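Local coordinates for protein iron transport multicopper oxidase FET3 (Saccharomyces cerevisiae, PDB 1ZPU) that oxidises ferrous to ferric iron with its four copper ions, reducing oxygen to water, so that yeast can take up iron with high affinity, at residues Asn54-Met59 / Pro82-Ser87; Glu221-Asp226 / Phe300-Tyr305; His370-Glu375 / Leu475-Asp480. All blocks are in the same frame, centred on the assembly; numbering follows the deposited sequence.

The three contacts follow one another along the chain in series, with no nesting or crossing. Contact 1 comes first and closes a short loop of 22 residues, which includes the copper ligands H60 and H62, within the first plastocyanin-like domain. Contact 2 spans 73 residues and brings the segment 300-305, ahead of strand 316-326, back to an outermost strand, 218-225, of the second domain. Contact 3 closes the longest loop, 99 residues that carry the third domain's copper ligands, by pairing strands 371-374 and 474-479. Contacts 1 and 2 lie on opposite sides of the chain's centre, their own centres about 40 Å apart; the centres of contacts 1 and 3 are about 26 Å apart.

Contact 1: Asn54-Met59 / Pro82-Ser87; sequences NTNTSM and PIAPGS. With NAG (2-acetamido-2-deoxy-beta-D-glucopyranose), chain J.
P82 lays its ring against the side chain of N56, with CB of P82 3.5 Å from ND2 of N56, the nitrogen bonded covalently to C1 of an N-acetylglucosamine. CG of P82 also approaches C6 of that sugar at 3.8 Å, so the proline flanks both the amide and the first sugar. In N56, chi1 of -67° sets the amide beside the backbone N, with OD1 of N56 3.7 Å from CA of A84. CG of P85 rests 3.4 Å from O of T55. T57 and I83 form a single antiparallel hydrogen-bonded pair: N of T57 donates to O of I83 at 2.9 Å, and N of I83 returns a bond to O of T57. The side chain of I83 runs past that oxygen until its CD1 lies 3.8 Å from CA of S58. ND2 of N50 binds the backbone O of both T55 and I83, while S58 turns its hydroxyl to T108, close to the copper ligand H107. The bridge ties the loop before strand 60-62, home of copper ligands H60 and H62, to that before strand 88-94 in the first plastocyanin-like domain; main-chain bonds join them, and the glycan-bearing N56 side chain adds van der Waals contact.

Contact 2: Glu221-Asp226 / Phe300-Tyr305; sequences EKNVTD and FYLQPY. With NAG (2-acetamido-2-deoxy-beta-D-glucopyranose), chain I; NAG (2-acetamido-2-deoxy-beta-D-glucopyranose), chain B.
E221 and Q303 meet through backbone and side-chain stems at the tight end of the contact. N of E221 donates a nearly straight bond (165°) to O of Q303 at 2.7 Å, and T220 reaches the same oxygen weakly with its hydroxyl. CG of E221 lies 3.8 Å from CB of Q303; the chain of E221 then bends (chi2 -82°), and its carboxylate swings toward Y305, approaching that ring obliquely. L302 fills the buried side, its CD1 3.9 Å from ND2 of N223 and its side chain packed on T220 and I215.

The other side is looser and built largely of sugar. ND2 of N223 is bonded covalently to C1 of an N-acetylglucosamine, whose acetyl methyl C8 comes within 3.9 Å of CA of L302. A second N-acetylglucosamine, linked through O4 of the first, leans over Y301: its C6 sits 3.8 Å above one face of that ring, toward the rim, while CD2 of F300 lies over the centre of the opposite face. A serine in place of Y301 would probably deprive the second sugar of its flat support and F300 of its ring partner, leaving the outer glycan freer to swing.

F300 also touches T403 and R406 of strand 401-406 in the third domain, and Y305 shares a backbone bond with T219. The whole is an N-glycosylated edge strand of a cupredoxin-type sheet in a multicopper oxidase, flanked by the loop between strand 271-277 of the second domain and strand 316-326 of the third.

Contact 3: His370-Glu375 / Leu475-Asp480; sequences HTFILE and LVLVED. With NAG (2-acetamido-2-deoxy-beta-D-glucopyranose), chain C.
The ring of H370 has CD2 of L475 over one face, and the same methyl approaches the ring of F372 obliquely, 3.9 Å from its CE1. At the edge of the F372 ring, near its plane, lies O of V476, and CD2 of L477 comes up obliquely as well. At chi1 58° CG of L475 turns away from the neighbouring strand, and chi2 (77°) carries CD2 back to lie by both rings.

Strands 371-374 and 475-479 run parallel, their axes 24° apart. N of F372 binds O of V476 at 2.8 Å and O of F372 accepts N of V478; the ladder continues to H370 and L374 and ends in a weak bond from N of D480, the N-cap of helix 481-486. One sheet face carries T371, V476, I373 and V478, with OG1 of T371 3.4 Å from CB of V476 and CG2 of T371 3.8 Å from CG2 of V478. On the other, F372, L374 and L477 pack toward strand 316-326 in the facing sheet of the cupredoxin sandwich. There CD1 of L374 also lies 3.6 Å from OE1 of E479, a carboxylate held by N455 and H399. Beyond the strand, the carboxylate of E375 lies by an N-acetylglucosamine, OE2 of E375 being 2.9 Å from the sugar's ring oxygen O5.

Strand 474-479 in turn pairs with 457-463, which bears the copper ligands H462 and C463. The chemistry therefore implies an edge strand fixed by main-chain bonds and apolar contacts, with the buried carboxylate of E479 satisfied by partners beyond the two strands.

Contact 1: Asn54-Met59 / Pro82-Ser87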
loop_
_atom_site.group_PDB
_atom_site.type_symbol
_atom_site.label_atom_id
_atom_site.label_comp_id
_atom_site.label_asym_id
_atom_site.label_seq_id
_atom_site.Cartn_x
_atom_site.Cartn_y
_atom_site.Cartn_z
ATOM N N ASN A 54 -22.103 5.292 -10.285
ATOM C CA ASN A 54 -22.000 6.616 -9.682
ATOM C C ASN A 54 -20.598 6.960 -9.145
ATOM O O ASN A 54 -20.338 8.113 -8.819
ATOM C CB ASN A 54 -23.029 6.690 -8.550
ATOM C CG ASN A 54 -22.816 5.568 -7.488
ATOM O OD1 ASN A 54 -22.195 4.501 -7.759
ATOM N ND2 ASN A 54 -23.329 5.816 -6.275
ATOM N N THR A 55 -19.707 5.974 -9.051
ATOM C CA THR A 55 -18.335 6.225 -8.614
ATOM C C THR A 55 -17.366 6.283 -9.796
ATOM O O THR A 55 -17.658 5.752 -10.872
ATOM C CB THR A 55 -17.848 5.110 -7.679
ATOM O OG1 THR A 55 -18.965 4.328 -7.235
ATOM C CG2 THR A 55 -17.101 5.697 -6.482
ATOM N N ASN A 56 -16.215 6.922 -9.592
ATOM C CA ASN A 56 -15.067 6.727 -10.479
ATOM C C ASN A 56 -14.298 5.442 -10.084
ATOM O O ASN A 56 -14.601 4.847 -9.046
ATOM C CB ASN A 56 -14.167 7.965 -10.458
ATOM C CG ASN A 56 -14.838 9.205 -11.082
ATOM O OD1 ASN A 56 -15.658 9.085 -11.993
ATOM N ND2 ASN A 56 -14.461 10.404 -10.601
ATOM N N THR A 57 -13.348 5.001 -10.912
ATOM C CA THR A 57 -12.441 3.898 -10.535
ATOM C C THR A 57 -11.011 4.126 -10.999
ATOM O O THR A 57 -10.737 5.029 -11.782
ATOM C CB THR A 57 -12.860 2.503 -11.094
ATOM O OG1 THR A 57 -14.212 2.525 -11.568
ATOM C CG2 THR A 57 -12.687 1.432 -10.037
ATOM N N SER A 58 -10.109 3.282 -10.505
ATOM C CA SER A 58 -8.742 3.229 -10.986
ATOM C C SER A 58 -8.204 1.915 -10.499
ATOM O O SER A 58 -8.854 1.260 -9.686
ATOM C CB SER A 58 -7.926 4.360 -10.393
ATOM O OG SER A 58 -8.122 4.412 -8.998
ATOM N N MET A 59 -7.031 1.523 -10.992
ATOM C CA MET A 59 -6.361 0.319 -10.510
ATOM C C MET A 59 -4.886 0.580 -10.450
ATOM O O MET A 59 -4.295 1.041 -11.426
ATOM C CB MET A 59 -6.628 -0.867 -11.434
ATOM C CG MET A 59 -6.121 -2.206 -10.909
ATOM S SD MET A 59 -7.115 -3.594 -11.509
ATOM C CE MET A 59 -6.834 -3.427 -13.259
ATOM N N PRO A 82 -9.482 10.007 -13.342
ATOM C CA PRO A 82 -10.304 8.883 -12.874
ATOM C C PRO A 82 -11.126 8.245 -13.983
ATOM O O PRO A 82 -11.517 8.941 -14.933
ATOM C CB PRO A 82 -11.261 9.546 -11.875
ATOM C CG PRO A 82 -10.631 10.831 -11.511
ATOM C CD PRO A 82 -9.945 11.277 -12.753
ATOM N N ILE A 83 -11.391 6.943 -13.861
ATOM C CA ILE A 83 -12.225 6.246 -14.833
ATOM C C ILE A 83 -13.699 6.477 -14.535
ATOM O O ILE A 83 -14.217 6.012 -13.524
ATOM C CB ILE A 83 -11.954 4.731 -14.901
ATOM C CG1 ILE A 83 -10.475 4.447 -15.114
ATOM C CG2 ILE A 83 -12.761 4.084 -16.025
ATOM C CD1 ILE A 83 -10.056 3.095 -14.586
ATOM N N ALA A 84 -14.360 7.196 -15.437
ATOM C CA ALA A 84 -15.780 7.513 -15.308
ATOM C C ALA A 84 -16.659 6.299 -15.605
ATOM O O ALA A 84 -16.261 5.426 -16.375
ATOM C CB ALA A 84 -16.143 8.658 -16.241
ATOM N N PRO A 85 -17.858 6.234 -14.989
ATOM C CA PRO A 85 -18.819 5.181 -15.319
ATOM C C PRO A 85 -19.025 5.030 -16.824
ATOM O O PRO A 85 -19.276 6.019 -17.514
ATOM C CB PRO A 85 -20.107 5.662 -14.649
ATOM C CG PRO A 85 -19.648 6.474 -13.499
ATOM C CD PRO A 85 -18.365 7.125 -13.926
ATOM N N GLY A 86 -18.903 3.801 -17.318
ATOM C CA GLY A 86 -19.043 3.496 -18.738
ATOM C C GLY A 86 -17.724 3.403 -19.486
ATOM O O GLY A 86 -17.638 2.727 -20.515
ATOM N N SER A 87 -16.698 4.075 -18.966
ATOM C CA SER A 87 -15.401 4.154 -19.633
ATOM C C SER A 87 -14.501 2.941 -19.380
ATOM O O SER A 87 -14.678 2.203 -18.409
ATOM C CB SER A 87 -14.688 5.459 -19.274
ATOM O OG SER A 87 -15.368 6.579 -19.839
HETATM C C1 NAG J . -15.576 11.284 -10.344
HETATM C C2 NAG J . -16.048 11.996 -9.060
HETATM C C3 NAG J . -16.472 13.454 -9.305
HETATM C C4 NAG J . -15.501 14.215 -10.214
HETATM C C5 NAG J . -15.047 13.408 -11.430
HETATM C C6 NAG J . -13.514 13.281 -11.498
HETATM C C7 NAG J . -16.820 10.764 -7.104
HETATM C C8 NAG J . -17.234 11.555 -5.890
HETATM N N2 NAG J . -17.091 11.280 -8.320
HETATM O O3 NAG J . -16.532 14.138 -8.066
HETATM O O4 NAG J . -16.133 15.385 -10.663
HETATM O O5 NAG J . -15.719 12.144 -11.463
HETATM O O6 NAG J . -12.896 14.546 -11.628
HETATM O O7 NAG J . -16.225 9.680 -6.943
#

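Contact 2: Glu221-Asp226 / Phe300-Tyr305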
loop_
_atom_site.group_PDB
_atom_site.type_symbol
_atom_site.label_atom_id
_atom_site.label_comp_id
_atom_site.label_asym_id
_atom_site.label_seq_id
_atom_site.Cartn_x
_atom_site.Cartn_y
_atom_site.Cartn_z
ATOM N N GLU A 221 17.745 -13.050 3.095
ATOM C CA GLU A 221 18.407 -14.188 3.745
ATOM C C GLU A 221 17.421 -14.776 4.737
ATOM O O GLU A 221 16.671 -14.034 5.390
ATOM C CB GLU A 221 19.655 -13.758 4.523
ATOM C CG GLU A 221 20.718 -13.001 3.718
ATOM C CD GLU A 221 21.653 -13.904 2.905
ATOM O OE1 GLU A 221 21.436 -15.143 2.852
ATOM O OE2 GLU A 221 22.610 -13.355 2.311
ATOM N N LYS A 222 17.431 -16.099 4.857
ATOM C CA LYS A 222 16.534 -16.820 5.765
ATOM C C LYS A 222 16.535 -16.214 7.175
ATOM O O LYS A 222 17.589 -16.147 7.810
ATOM C CB LYS A 222 16.982 -18.286 5.861
ATOM C CG LYS A 222 17.080 -19.013 4.541
ATOM C CD LYS A 222 16.963 -20.497 4.769
ATOM C CE LYS A 222 16.734 -21.225 3.462
ATOM N NZ LYS A 222 16.036 -22.523 3.665
ATOM N N ASN A 223 15.377 -15.765 7.658
ATOM C CA ASN A 223 15.233 -15.389 9.074
ATOM C C ASN A 223 14.054 -16.120 9.707
ATOM O O ASN A 223 12.909 -15.932 9.291
ATOM C CB ASN A 223 15.081 -13.867 9.262
ATOM C CG ASN A 223 15.466 -13.377 10.693
ATOM O OD1 ASN A 223 15.001 -13.909 11.712
ATOM N ND2 ASN A 223 16.290 -12.315 10.742
ATOM N N VAL A 224 14.341 -16.942 10.712
ATOM C CA VAL A 224 13.331 -17.744 11.395
ATOM C C VAL A 224 12.618 -16.950 12.500
ATOM O O VAL A 224 13.258 -16.285 13.301
ATOM C CB VAL A 224 13.964 -19.038 11.975
ATOM C CG1 VAL A 224 12.934 -19.857 12.710
ATOM C CG2 VAL A 224 14.582 -19.866 10.869
ATOM N N THR A 225 11.291 -17.017 12.524
ATOM C CA THR A 225 10.473 -16.406 13.589
ATOM C C THR A 225 9.278 -17.272 13.963
ATOM O O THR A 225 8.896 -18.199 13.239
ATOM C CB THR A 225 9.796 -15.061 13.162
ATOM O OG1 THR A 225 10.444 -14.501 12.009
ATOM C CG2 THR A 225 9.765 -14.045 14.344
ATOM N N ASP A 226 8.655 -16.915 15.078
ATOM C CA ASP A 226 7.406 -17.510 15.483
ATOM C C ASP A 226 6.253 -16.605 15.112
ATOM O O ASP A 226 5.122 -17.062 15.033
ATOM C CB ASP A 226 7.402 -17.720 16.986
ATOM C CG ASP A 226 8.482 -18.676 17.439
ATOM O OD1 ASP A 226 8.955 -18.535 18.591
ATOM O OD2 ASP A 226 8.862 -19.566 16.636
ATOM N N PHE A 300 13.274 -4.481 10.085
ATOM C CA PHE A 300 14.424 -3.580 9.922
ATOM C C PHE A 300 15.751 -4.355 9.804
ATOM O O PHE A 300 16.677 -3.913 9.113
ATOM C CB PHE A 300 14.473 -2.566 11.076
ATOM C CG PHE A 300 15.642 -1.613 11.015
ATOM C CD1 PHE A 300 15.502 -0.356 10.435
ATOM C CD2 PHE A 300 16.885 -1.966 11.550
ATOM C CE1 PHE A 300 16.589 0.536 10.371
ATOM C CE2 PHE A 300 17.964 -1.095 11.476
ATOM C CZ PHE A 300 17.813 0.162 10.887
ATOM N N TYR A 301 15.840 -5.510 10.462
ATOM C CA TYR A 301 17.081 -6.281 10.497
ATOM C C TYR A 301 17.170 -7.368 9.421
ATOM O O TYR A 301 18.159 -8.109 9.361
ATOM C CB TYR A 301 17.292 -6.868 11.894
ATOM C CG TYR A 301 17.513 -5.813 12.959
ATOM C CD1 TYR A 301 16.472 -5.411 13.801
ATOM C CD2 TYR A 301 18.759 -5.213 13.123
ATOM C CE1 TYR A 301 16.667 -4.442 14.778
ATOM C CE2 TYR A 301 18.965 -4.246 14.091
ATOM C CZ TYR A 301 17.915 -3.866 14.914
ATOM O OH TYR A 301 18.126 -2.905 15.876
ATOM N N LEU A 302 16.138 -7.462 8.578
ATOM C CA LEU A 302 16.167 -8.364 7.422
ATOM C C LEU A 302 17.325 -8.025 6.459
ATOM O O LEU A 302 17.753 -6.863 6.357
ATOM C CB LEU A 302 14.829 -8.356 6.705
ATOM C CG LEU A 302 13.845 -9.499 6.997
ATOM C CD1 LEU A 302 14.109 -10.230 8.314
ATOM C CD2 LEU A 302 12.424 -8.965 6.933
ATOM N N GLN A 303 17.854 -9.047 5.785
ATOM C CA GLN A 303 19.033 -8.860 4.936
ATOM C C GLN A 303 18.752 -9.298 3.511
ATOM O O GLN A 303 18.640 -10.499 3.243
ATOM C CB GLN A 303 20.221 -9.627 5.491
ATOM C CG GLN A 303 20.606 -9.206 6.886
ATOM C CD GLN A 303 21.561 -10.165 7.547
ATOM O OE1 GLN A 303 21.433 -10.455 8.731
ATOM N NE2 GLN A 303 22.518 -10.671 6.786
ATOM N N PRO A 304 18.604 -8.325 2.593
ATOM C CA PRO A 304 18.428 -8.588 1.167
ATOM C C PRO A 304 19.404 -9.621 0.626
ATOM O O PRO A 304 20.586 -9.591 0.970
ATOM C CB PRO A 304 18.730 -7.233 0.539
ATOM C CG PRO A 304 18.257 -6.269 1.554
ATOM C CD PRO A 304 18.547 -6.882 2.888
ATOM N N TYR A 305 18.912 -10.531 -0.207
ATOM C CA TYR A 305 19.764 -11.534 -0.849
ATOM C C TYR A 305 20.754 -10.865 -1.797
ATOM O O TYR A 305 21.924 -11.222 -1.826
ATOM C CB TYR A 305 18.920 -12.570 -1.596
ATOM C CG TYR A 305 19.702 -13.763 -2.102
ATOM C CD1 TYR A 305 20.152 -14.753 -1.223
ATOM C CD2 TYR A 305 19.982 -13.910 -3.461
ATOM C CE1 TYR A 305 20.864 -15.853 -1.683
ATOM C CE2 TYR A 305 20.695 -15.001 -3.928
ATOM C CZ TYR A 305 21.136 -15.970 -3.037
ATOM O OH TYR A 305 21.854 -17.056 -3.504
HETATM C C1 NAG I . 17.014 -12.089 11.979
HETATM C C2 NAG I . 18.249 -11.432 11.375
HETATM C C3 NAG I . 19.174 -10.825 12.452
HETATM C C4 NAG I . 18.515 -10.255 13.719
HETATM C C5 NAG I . 17.087 -10.778 13.951
HETATM C C6 NAG I . 16.217 -9.764 14.685
HETATM C C7 NAG I . 18.967 -12.501 9.218
HETATM C C8 NAG I . 18.019 -11.666 8.385
HETATM N N2 NAG I . 18.960 -12.410 10.560
HETATM O O3 NAG I . 19.939 -9.782 11.890
HETATM O O4 NAG I . 19.398 -10.593 14.789
HETATM O O5 NAG I . 16.417 -11.063 12.739
HETATM O O6 NAG I . 14.852 -9.978 14.384
HETATM O O7 NAG I . 19.744 -13.264 8.645
HETATM C C1 NAG B . 19.503 -9.713 15.958
HETATM C C2 NAG B . 20.967 -9.299 16.270
HETATM C C3 NAG B . 21.221 -7.784 16.054
HETATM C C4 NAG B . 20.135 -6.876 16.655
HETATM C C5 NAG B . 18.922 -7.715 17.065
HETATM C C6 NAG B . 17.689 -6.901 17.460
HETATM C C7 NAG B . 22.142 -10.707 18.030
HETATM C C8 NAG B . 21.549 -11.640 19.104
HETATM N N2 NAG B . 21.363 -9.675 17.642
HETATM O O3 NAG B . 21.333 -7.490 14.675
HETATM O O4 NAG B . 20.661 -6.162 17.753
HETATM O O5 NAG B . 18.630 -8.587 15.986
HETATM O O6 NAG B . 16.776 -7.747 18.135
HETATM O O7 NAG B . 23.293 -10.916 17.582
#

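Contact 3: His370-Glu375 / Leu475-Asp480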
loop_
_atom_site.group_PDB
_atom_site.type_symbol
_atom_site.label_atom_id
_atom_site.label_comp_id
_atom_site.label_asym_id
_atom_site.label_seq_id
_atom_site.Cartn_x
_atom_site.Cartn_y
_atom_site.Cartn_z
ATOM N N HIS A 370 1.651 19.264 -2.483
ATOM C CA HIS A 370 2.903 18.790 -1.885
ATOM C C HIS A 370 3.808 18.060 -2.864
ATOM O O HIS A 370 4.141 16.883 -2.653
ATOM C CB HIS A 370 2.674 17.923 -0.650
ATOM C CG HIS A 370 3.573 18.276 0.490
ATOM N ND1 HIS A 370 3.318 17.895 1.790
ATOM C CD2 HIS A 370 4.707 19.018 0.528
ATOM C CE1 HIS A 370 4.268 18.369 2.576
ATOM N NE2 HIS A 370 5.120 19.058 1.836
ATOM N N THR A 371 4.203 18.768 -3.924
ATOM C CA THR A 371 5.037 18.180 -4.965
ATOM C C THR A 371 6.500 18.544 -4.789
ATOM O O THR A 371 6.832 19.692 -4.522
ATOM C CB THR A 371 4.538 18.535 -6.384
ATOM O OG1 THR A 371 3.420 17.703 -6.713
ATOM C CG2 THR A 371 5.606 18.289 -7.415
ATOM N N PHE A 372 7.362 17.543 -4.919
ATOM C CA PHE A 372 8.806 17.742 -4.936
ATOM C C PHE A 372 9.369 17.280 -6.266
ATOM O O PHE A 372 8.888 16.295 -6.840
ATOM C CB PHE A 372 9.472 16.948 -3.825
ATOM C CG PHE A 372 9.051 17.363 -2.460
ATOM C CD1 PHE A 372 7.838 16.918 -1.925
ATOM C CD2 PHE A 372 9.865 18.191 -1.695
ATOM C CE1 PHE A 372 7.443 17.300 -0.653
ATOM C CE2 PHE A 372 9.488 18.574 -0.424
ATOM C CZ PHE A 372 8.270 18.129 0.102
ATOM N N ILE A 373 10.383 17.985 -6.759
ATOM C CA ILE A 373 11.060 17.568 -7.981
ATOM C C ILE A 373 12.407 16.929 -7.660
ATOM O O ILE A 373 13.215 17.495 -6.929
ATOM C CB ILE A 373 11.216 18.721 -8.985
ATOM C CG1 ILE A 373 9.846 19.345 -9.252
ATOM C CG2 ILE A 373 11.843 18.215 -10.284
ATOM C CD1 ILE A 373 9.888 20.530 -10.178
ATOM N N LEU A 374 12.626 15.739 -8.208
ATOM C CA LEU A 374 13.866 15.015 -7.980
ATOM C C LEU A 374 14.752 15.069 -9.218
ATOM O O LEU A 374 14.255 14.948 -10.332
ATOM C CB LEU A 374 13.574 13.562 -7.604
ATOM C CG LEU A 374 12.495 13.238 -6.563
ATOM C CD1 LEU A 374 12.339 11.730 -6.474
ATOM C CD2 LEU A 374 12.788 13.836 -5.191
ATOM N N GLU A 375 16.060 15.242 -9.017
ATOM C CA GLU A 375 17.019 15.408 -10.118
ATOM C C GLU A 375 17.528 14.099 -10.715
ATOM O O GLU A 375 17.503 13.054 -10.066
ATOM C CB GLU A 375 18.209 16.274 -9.693
ATOM C CG GLU A 375 17.874 17.738 -9.395
ATOM C CD GLU A 375 17.347 18.517 -10.606
ATOM O OE1 GLU A 375 17.954 18.445 -11.707
ATOM O OE2 GLU A 375 16.322 19.217 -10.439
ATOM N N LEU A 475 2.039 12.952 -0.426
ATOM C CA LEU A 475 2.818 13.939 -1.166
ATOM C C LEU A 475 3.290 13.357 -2.492
ATOM O O LEU A 475 3.334 12.136 -2.654
ATOM C CB LEU A 475 4.001 14.453 -0.348
ATOM C CG LEU A 475 5.063 13.506 0.186
ATOM C CD1 LEU A 475 6.008 13.104 -0.909
ATOM C CD2 LEU A 475 5.818 14.253 1.246
ATOM N N VAL A 476 3.642 14.228 -3.432
ATOM C CA VAL A 476 3.928 13.801 -4.795
ATOM C C VAL A 476 5.387 14.044 -5.182
ATOM O O VAL A 476 5.911 15.155 -5.038
ATOM C CB VAL A 476 2.989 14.500 -5.804
ATOM C CG1 VAL A 476 3.297 14.060 -7.226
ATOM C CG2 VAL A 476 1.541 14.233 -5.456
ATOM N N LEU A 477 6.035 12.993 -5.675
ATOM C CA LEU A 477 7.413 13.074 -6.150
ATOM C C LEU A 477 7.473 13.049 -7.674
ATOM O O LEU A 477 6.997 12.109 -8.297
ATOM C CB LEU A 477 8.230 11.913 -5.587
ATOM C CG LEU A 477 8.391 11.847 -4.069
ATOM C CD1 LEU A 477 9.280 10.688 -3.708
ATOM C CD2 LEU A 477 8.969 13.130 -3.486
ATOM N N VAL A 478 8.052 14.081 -8.272
ATOM C CA VAL A 478 8.243 14.107 -9.713
ATOM C C VAL A 478 9.726 13.870 -9.988
ATOM O O VAL A 478 10.570 14.739 -9.731
ATOM C CB VAL A 478 7.765 15.449 -10.325
ATOM C CG1 VAL A 478 8.006 15.481 -11.819
ATOM C CG2 VAL A 478 6.303 15.662 -10.037
ATOM N N GLU A 479 10.033 12.679 -10.491
ATOM C CA GLU A 479 11.399 12.265 -10.785
ATOM C C GLU A 479 11.821 12.712 -12.184
ATOM O O GLU A 479 11.135 12.410 -13.158
ATOM C CB GLU A 479 11.463 10.759 -10.695
ATOM C CG GLU A 479 12.750 10.209 -10.159
ATOM C CD GLU A 479 12.523 8.903 -9.418
ATOM O OE1 GLU A 479 11.652 8.885 -8.517
ATOM O OE2 GLU A 479 13.204 7.903 -9.736
ATOM N N ASP A 480 12.970 13.383 -12.277
ATOM C CA ASP A 480 13.358 14.176 -13.459
ATOM C C ASP A 480 12.312 14.230 -14.579
ATOM O O ASP A 480 12.291 13.378 -15.469
ATOM C CB ASP A 480 14.764 13.823 -13.998
ATOM C CG ASP A 480 14.836 12.440 -14.601
ATOM O OD1 ASP A 480 14.045 11.566 -14.189
ATOM O OD2 ASP A 480 15.691 12.227 -15.486
HETATM C C1 NAG C . 16.145 22.116 -12.043
HETATM C C2 NAG C . 16.802 23.124 -11.090
HETATM C C3 NAG C . 18.259 23.514 -11.436
HETATM C C4 NAG C . 18.928 22.808 -12.637
HETATM C C5 NAG C . 18.027 21.793 -13.367
HETATM C C6 NAG C . 18.802 20.708 -14.112
HETATM C C7 NAG C . 15.025 24.618 -10.217
HETATM C C8 NAG C . 14.022 25.639 -10.687
HETATM N N2 NAG C . 16.013 24.347 -11.072
HETATM O O3 NAG C . 19.088 23.374 -10.293
HETATM O O4 NAG C . 19.381 23.802 -13.545
HETATM O O5 NAG C . 17.124 21.185 -12.461
HETATM O O6 NAG C . 17.961 20.184 -15.138
HETATM O O7 NAG C . 14.916 24.095 -9.104
#